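PDB 3O0H: glutathione reductase from Bartonella henselae, which probably catalyses the NADPH-dependent reduction of glutathione disulfide to glutathione, using a bound FAD and a redox-active disulfide. Local coordinates for residues B[132-137]-B[146-151]; B[29-34]-B[52-57]. One frame throughout, in Å; residues are numbered along the deposited sequence.

Interaction 1: residues B[132-137]-B[146-151]. With FAD (flavin-adenine dinucleotide), chain H.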
# COMPACT_ATOMS: atom_id res chain seq x y z
N TYR B 132 7.59 -3.72 -38.60
CA TYR B 132 8.61 -4.49 -39.29
C TYR B 132 9.30 -5.41 -38.29
O TYR B 132 9.98 -4.94 -37.35
CB TYR B 132 9.65 -3.54 -39.92
CG TYR B 132 9.11 -2.76 -41.11
CD1 TYR B 132 8.84 -3.39 -42.32
CD2 TYR B 132 8.91 -1.39 -41.03
CE1 TYR B 132 8.37 -2.67 -43.42
CE2 TYR B 132 8.44 -0.64 -42.14
CZ TYR B 132 8.16 -1.30 -43.33
OH TYR B 132 7.66 -0.56 -44.41
N GLU B 133 9.16 -6.72 -38.49
CA GLU B 133 9.72 -7.69 -37.55
C GLU B 133 11.18 -8.00 -37.96
O GLU B 133 11.52 -9.06 -38.51
CB GLU B 133 8.84 -8.93 -37.50
CG GLU B 133 7.41 -8.61 -36.97
CD GLU B 133 6.57 -9.86 -36.79
OE1 GLU B 133 6.66 -10.75 -37.64
OE2 GLU B 133 5.87 -9.98 -35.77
N SER B 134 12.04 -7.02 -37.70
CA SER B 134 13.44 -7.07 -38.07
C SER B 134 14.19 -6.04 -37.28
O SER B 134 13.64 -5.04 -36.85
CB SER B 134 13.58 -6.76 -39.56
OG SER B 134 14.92 -6.82 -40.01
N ARG B 135 15.47 -6.30 -37.07
CA ARG B 135 16.37 -5.26 -36.63
C ARG B 135 16.39 -4.23 -37.75
O ARG B 135 16.32 -4.60 -38.93
CB ARG B 135 17.77 -5.87 -36.43
CG ARG B 135 18.89 -4.86 -36.08
CD ARG B 135 20.18 -5.60 -35.73
NE ARG B 135 21.23 -4.70 -35.27
CZ ARG B 135 21.31 -4.20 -34.03
NH1 ARG B 135 20.39 -4.49 -33.11
NH2 ARG B 135 22.30 -3.37 -33.73
N ALA B 136 16.48 -2.96 -37.38
CA ALA B 136 16.73 -1.86 -38.33
C ALA B 136 18.02 -1.17 -37.90
O ALA B 136 18.25 -0.95 -36.71
CB ALA B 136 15.60 -0.85 -38.29
N VAL B 137 18.82 -0.79 -38.89
CA VAL B 137 20.04 -0.02 -38.73
C VAL B 137 20.02 1.16 -39.68
O VAL B 137 19.38 1.12 -40.73
CB VAL B 137 21.30 -0.88 -38.95
CG1 VAL B 137 21.24 -2.16 -38.13
CG2 VAL B 137 21.52 -1.23 -40.43
N LEU B 146 16.51 -2.93 -43.06
CA LEU B 146 15.99 -4.03 -42.27
C LEU B 146 16.94 -5.19 -42.45
O LEU B 146 17.15 -5.67 -43.56
CB LEU B 146 14.54 -4.40 -42.69
CG LEU B 146 13.51 -3.28 -42.59
CD1 LEU B 146 12.15 -3.77 -43.07
CD2 LEU B 146 13.41 -2.74 -41.19
N SER B 147 17.57 -5.61 -41.35
CA SER B 147 18.51 -6.74 -41.37
C SER B 147 18.00 -8.02 -42.02
O SER B 147 18.72 -8.65 -42.75
CB SER B 147 19.04 -7.04 -39.95
OG SER B 147 19.64 -5.86 -39.40
N VAL B 148 16.75 -8.40 -41.77
CA VAL B 148 16.25 -9.73 -42.18
C VAL B 148 16.20 -9.86 -43.72
O VAL B 148 16.61 -10.88 -44.31
CB VAL B 148 14.83 -10.00 -41.52
CG1 VAL B 148 14.19 -11.34 -42.07
CG2 VAL B 148 14.96 -10.08 -40.01
N THR B 149 15.75 -8.79 -44.38
CA THR B 149 15.56 -8.79 -45.84
C THR B 149 16.48 -7.88 -46.66
O THR B 149 16.53 -8.00 -47.87
CB THR B 149 14.18 -8.27 -46.12
OG1 THR B 149 14.11 -6.91 -45.65
CG2 THR B 149 13.15 -9.15 -45.41
N GLY B 150 17.14 -6.93 -46.03
CA GLY B 150 17.93 -5.96 -46.78
C GLY B 150 17.11 -4.77 -47.31
O GLY B 150 17.66 -3.90 -47.95
N GLU B 151 15.80 -4.75 -47.06
CA GLU B 151 14.91 -3.66 -47.52
C GLU B 151 15.32 -2.32 -46.89
O GLU B 151 15.58 -2.24 -45.68
CB GLU B 151 13.44 -3.93 -47.15
CG GLU B 151 12.43 -2.89 -47.74
CD GLU B 151 10.95 -3.21 -47.45
OE1 GLU B 151 10.65 -4.08 -46.60
OE2 GLU B 151 10.07 -2.55 -48.07
PA FAD H . 13.27 -1.47 -24.13
O1A FAD H . 14.42 -2.30 -23.67
O2A FAD H . 11.98 -1.73 -23.40
O5B FAD H . 13.00 -1.61 -25.70
C5B FAD H . 14.01 -1.61 -26.69
C4B FAD H . 13.50 -2.51 -27.79
O4B FAD H . 14.25 -2.32 -28.99
C3B FAD H . 13.58 -3.99 -27.47
O3B FAD H . 12.30 -4.61 -27.69
C2B FAD H . 14.61 -4.54 -28.44
O2B FAD H . 14.29 -5.85 -28.85
C1B FAD H . 14.52 -3.61 -29.60
N9A FAD H . 15.71 -3.27 -30.40
C8A FAD H . 16.93 -2.86 -29.96
N7A FAD H . 17.67 -2.51 -31.02
C5A FAD H . 16.91 -2.71 -32.14
C6A FAD H . 17.11 -2.45 -33.47
N6A FAD H . 18.27 -1.97 -33.95
N1A FAD H . 16.11 -2.73 -34.36
C2A FAD H . 14.91 -3.22 -33.90
N3A FAD H . 14.69 -3.44 -32.58
C4A FAD H . 15.68 -3.13 -31.73
N1 FAD H . 12.14 -0.92 -14.83
C2 FAD H . 11.19 -0.47 -13.95
O2 FAD H . 10.70 0.68 -14.01
N3 FAD H . 10.76 -1.29 -12.98
C4 FAD H . 11.20 -2.60 -12.86
O4 FAD H . 10.70 -3.29 -11.96
C4X FAD H . 12.17 -3.06 -13.75
N5 FAD H . 12.64 -4.35 -13.70
C5X FAD H . 13.57 -4.76 -14.65
C6 FAD H . 14.04 -6.06 -14.56
C7 FAD H . 14.96 -6.53 -15.49
C7M FAD H . 15.44 -7.97 -15.36
C8 FAD H . 15.40 -5.71 -16.50
C8M FAD H . 16.44 -6.19 -17.50
C9 FAD H . 14.95 -4.39 -16.58
C9A FAD H . 14.03 -3.92 -15.64
N10 FAD H . 13.54 -2.62 -15.68
C10 FAD H . 12.61 -2.21 -14.76
C1' FAD H . 13.98 -1.64 -16.69
C2' FAD H . 13.05 -1.51 -17.87
O2' FAD H . 12.96 -2.77 -18.52
C3' FAD H . 13.62 -0.48 -18.81
O3' FAD H . 14.00 0.72 -18.16
C4' FAD H . 12.68 -0.24 -19.97
O4' FAD H . 12.42 -1.50 -20.60
C5' FAD H . 13.30 0.70 -20.99
O5' FAD H . 12.37 0.98 -22.06
P FAD H . 13.01 1.32 -23.48
O1P FAD H . 11.92 1.75 -24.44
O2P FAD H . 14.11 2.35 -23.31
O3P FAD H . 13.79 0.04 -24.01
O HOH W 1 7.63 -2.02 -46.56
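The carbonyl oxygen of Arg135 is gripped by two donors that arrive from opposite faces of its plane. Ser147 N donates to Arg135 O across 2.9 Å, and the hydroxyl Ser134 OG donates to Arg135 O at 2.8 Å. That hydroxyl is in turn an acceptor: Val148 N points at Ser134 OG, 3.0 Å away, in a nearly straight bond of 167°. Because OG stands anti to the backbone N of Ser134 (chi1 -178°), beside the carbonyl carbon, it reaches both its own chain and the turn opposite. The CG2 methyl of Val148 closes over the same serine, 3.3 Å from Ser134 OG.

Ala136 and Leu146 form an antiparallel, non-hydrogen-bonded pair where the small three-stranded sheet of strands 136-138, 143-146 and 152-155 begins, and segment 146-151 makes the turn between its last two strands. In that turn Thr149 OG1 accepts from Glu151 N, an ST turn. Leu146 crosses Tyr132 at about a right angle, its CD1 meeting ring atom CD1 of Tyr132 at 3.4 Å, while CD2 leans toward the methyl of Ala136. A water in the ring plane joins Tyr132 OH to Glu151 OE2.

Strand 136-138 also reads the adenine of FAD: Ala136 N donates to N1A at 3.1 Å, and N6A donates to Ala136 O at 2.9 Å. The extended side chain of Arg135 runs past Ser147 OG and sets one guanidinium face over N6A, offset toward the rim, with NH1 held in a salt bridge to Glu57 and NH2 bonded to Gly292 O.

Interaction 2: residues B[29-34]-B[52-57]. With FAD (flavin-adenine dinucleotide), chain H.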
# COMPACT_ATOMS: atom_id res chain seq x y z
N LEU B 29 7.44 9.06 -39.62
CA LEU B 29 8.21 8.67 -38.46
C LEU B 29 8.49 7.18 -38.51
O LEU B 29 7.57 6.35 -38.70
CB LEU B 29 7.41 8.96 -37.19
CG LEU B 29 8.05 8.52 -35.88
CD1 LEU B 29 9.32 9.33 -35.60
CD2 LEU B 29 7.03 8.70 -34.76
N PHE B 30 9.76 6.85 -38.28
CA PHE B 30 10.23 5.47 -38.12
C PHE B 30 10.81 5.35 -36.73
O PHE B 30 11.79 6.04 -36.37
CB PHE B 30 11.31 5.12 -39.15
CG PHE B 30 11.63 3.66 -39.27
CD1 PHE B 30 12.36 3.02 -38.28
CD2 PHE B 30 11.23 2.93 -40.40
CE1 PHE B 30 12.72 1.65 -38.41
CE2 PHE B 30 11.55 1.61 -40.52
CZ PHE B 30 12.31 0.95 -39.51
N VAL B 31 10.26 4.40 -35.97
CA VAL B 31 10.69 4.17 -34.59
C VAL B 31 11.52 2.89 -34.54
O VAL B 31 11.07 1.85 -35.01
CB VAL B 31 9.52 4.11 -33.64
CG1 VAL B 31 9.98 3.86 -32.16
CG2 VAL B 31 8.69 5.40 -33.75
N ILE B 32 12.72 2.99 -33.94
CA ILE B 32 13.61 1.84 -33.81
C ILE B 32 13.50 1.28 -32.41
O ILE B 32 14.02 1.86 -31.49
CB ILE B 32 15.11 2.17 -34.13
CG1 ILE B 32 15.22 2.89 -35.47
CG2 ILE B 32 15.98 0.86 -34.14
CD1 ILE B 32 16.67 3.53 -35.80
N GLY B 33 12.78 0.15 -32.29
CA GLY B 33 12.59 -0.55 -31.02
C GLY B 33 11.17 -0.32 -30.49
O GLY B 33 10.71 0.79 -30.43
N SER B 34 10.47 -1.41 -30.19
CA SER B 34 9.11 -1.37 -29.71
C SER B 34 9.03 -1.69 -28.23
O SER B 34 8.20 -2.47 -27.82
CB SER B 34 8.24 -2.33 -30.52
OG SER B 34 6.85 -2.05 -30.31
N VAL B 52 3.50 5.98 -39.76
CA VAL B 52 4.55 5.60 -38.79
C VAL B 52 4.89 4.13 -39.03
O VAL B 52 4.02 3.32 -39.36
CB VAL B 52 4.02 5.79 -37.34
CG1 VAL B 52 5.10 5.38 -36.32
CG2 VAL B 52 3.49 7.20 -37.10
N ALA B 53 6.15 3.79 -38.86
CA ALA B 53 6.64 2.41 -38.88
C ALA B 53 7.42 2.19 -37.61
O ALA B 53 7.97 3.13 -37.04
CB ALA B 53 7.56 2.16 -40.11
N ILE B 54 7.45 0.94 -37.15
CA ILE B 54 8.26 0.58 -35.99
C ILE B 54 8.97 -0.73 -36.32
O ILE B 54 8.37 -1.65 -36.91
CB ILE B 54 7.41 0.47 -34.69
CG1 ILE B 54 8.31 0.32 -33.44
CG2 ILE B 54 6.32 -0.67 -34.83
CD1 ILE B 54 7.60 0.69 -32.10
N ALA B 55 10.26 -0.79 -35.96
CA ALA B 55 11.05 -2.00 -36.13
C ALA B 55 11.25 -2.61 -34.77
O ALA B 55 11.64 -1.90 -33.84
CB ALA B 55 12.41 -1.71 -36.82
N GLU B 56 11.01 -3.91 -34.69
CA GLU B 56 11.29 -4.72 -33.49
C GLU B 56 11.98 -6.01 -33.86
O GLU B 56 11.43 -6.86 -34.60
CB GLU B 56 9.99 -5.04 -32.75
CG GLU B 56 10.17 -5.87 -31.49
CD GLU B 56 11.29 -5.37 -30.58
OE1 GLU B 56 11.21 -4.22 -30.08
OE2 GLU B 56 12.21 -6.15 -30.36
N GLU B 57 13.21 -6.17 -33.38
CA GLU B 57 14.02 -7.33 -33.75
C GLU B 57 13.70 -8.58 -32.94
O GLU B 57 14.11 -9.69 -33.34
CB GLU B 57 15.53 -7.01 -33.65
CG GLU B 57 16.03 -6.73 -32.21
CD GLU B 57 17.48 -6.30 -32.12
OE1 GLU B 57 18.22 -6.28 -33.12
OE2 GLU B 57 17.92 -6.06 -31.00
PA FAD H . 13.27 -1.47 -24.13
O1A FAD H . 14.42 -2.30 -23.67
O2A FAD H . 11.98 -1.73 -23.40
O5B FAD H . 13.00 -1.61 -25.70
C5B FAD H . 14.01 -1.61 -26.69
C4B FAD H . 13.50 -2.51 -27.79
O4B FAD H . 14.25 -2.32 -28.99
C3B FAD H . 13.58 -3.99 -27.47
O3B FAD H . 12.30 -4.61 -27.69
C2B FAD H . 14.61 -4.54 -28.44
O2B FAD H . 14.29 -5.85 -28.85
C1B FAD H . 14.52 -3.61 -29.60
N9A FAD H . 15.71 -3.27 -30.40
C8A FAD H . 16.93 -2.86 -29.96
N7A FAD H . 17.67 -2.51 -31.02
C5A FAD H . 16.91 -2.71 -32.14
C6A FAD H . 17.11 -2.45 -33.47
N6A FAD H . 18.27 -1.97 -33.95
N1A FAD H . 16.11 -2.73 -34.36
C2A FAD H . 14.91 -3.22 -33.90
N3A FAD H . 14.69 -3.44 -32.58
C4A FAD H . 15.68 -3.13 -31.73
N1 FAD H . 12.14 -0.92 -14.83
C2 FAD H . 11.19 -0.47 -13.95
O2 FAD H . 10.70 0.68 -14.01
N3 FAD H . 10.76 -1.29 -12.98
C4 FAD H . 11.20 -2.60 -12.86
O4 FAD H . 10.70 -3.29 -11.96
C4X FAD H . 12.17 -3.06 -13.75
N5 FAD H . 12.64 -4.35 -13.70
C5X FAD H . 13.57 -4.76 -14.65
C6 FAD H . 14.04 -6.06 -14.56
C7 FAD H . 14.96 -6.53 -15.49
C7M FAD H . 15.44 -7.97 -15.36
C8 FAD H . 15.40 -5.71 -16.50
C8M FAD H . 16.44 -6.19 -17.50
C9 FAD H . 14.95 -4.39 -16.58
C9A FAD H . 14.03 -3.92 -15.64
N10 FAD H . 13.54 -2.62 -15.68
C10 FAD H . 12.61 -2.21 -14.76
C1' FAD H . 13.98 -1.64 -16.69
C2' FAD H . 13.05 -1.51 -17.87
O2' FAD H . 12.96 -2.77 -18.52
C3' FAD H . 13.62 -0.48 -18.81
O3' FAD H . 14.00 0.72 -18.16
C4' FAD H . 12.68 -0.24 -19.97
O4' FAD H . 12.42 -1.50 -20.60
C5' FAD H . 13.30 0.70 -20.99
O5' FAD H . 12.37 0.98 -22.06
P FAD H . 13.01 1.32 -23.48
O1P FAD H . 11.92 1.75 -24.44
O2P FAD H . 14.11 2.35 -23.31
O3P FAD H . 13.79 0.04 -24.01
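The Phe30 ring meets the methyls of Ala53 and Ala55 obliquely, CD2 touching Ala53 CB at 3.8 Å and CE1 touching Ala55 CB at 3.7 Å. The adenine of FAD lies between Ile32 CG2 over one face, 3.6 Å from C6A, and the Glu57 side chain over the opposite one, its CD 3.6 Å from C5A. The carboxylate of Glu56 is gripped at both oxygens: OE1 accepts from Ser34 N (2.9 Å), nearly along its C-O axis, and from ribose O3B, while OE2 takes O2B of the same ribose at 2.6 Å and the backbone N of Tyr58. A bend at chi2 (47°) turns the carboxylate back toward Ser34. Such a glutamate, holding both ribose hydroxyls at the end of the second strand, is characteristic of the dinucleotide-binding Rossmann fold. Gly33, with its CA against ribose O4B, is probably the first glycine of the GxGxxG motif. Four backbone bonds pair the parallel strands, among them Val31 N to Ala53 O at 2.8 Å. On the opposite sheet face from Phe30, Val31 CG1 meets Ile54 CD1 at 4.0 Å.

Leu29, Val52 and Ile54 pack against helix 36-47, the beta-alpha-beta crossover between the strands; Phe30 and Ala55 turn to the other face, against Ala136 of strand 136-138.

Along the chain the two contacts follow one another, 29-34 with 52-57 first and 132-137 with 146-151 after it, their centres about 10 Å apart, both in the pyridine nucleotide-disulphide oxidoreductase part of the chain. Strand 52-55 stands between strands 27-32 and 130-132 in the five-stranded parallel sheet, and a probable hydrogen bond from Tyr132 N to Ile54 O, 2.8 Å, ties the contacts directly. From strand 130-132 the chain passes into the small antiparallel sheet of interaction 1, which packs on the parallel one. Interaction 2 binds the ribose hydroxyls through Glu56 and packs on both adenine faces, while 132-137 hydrogen-bonds the adenine through the backbone of Ala136; together they build the adenosine end of the cofactor site.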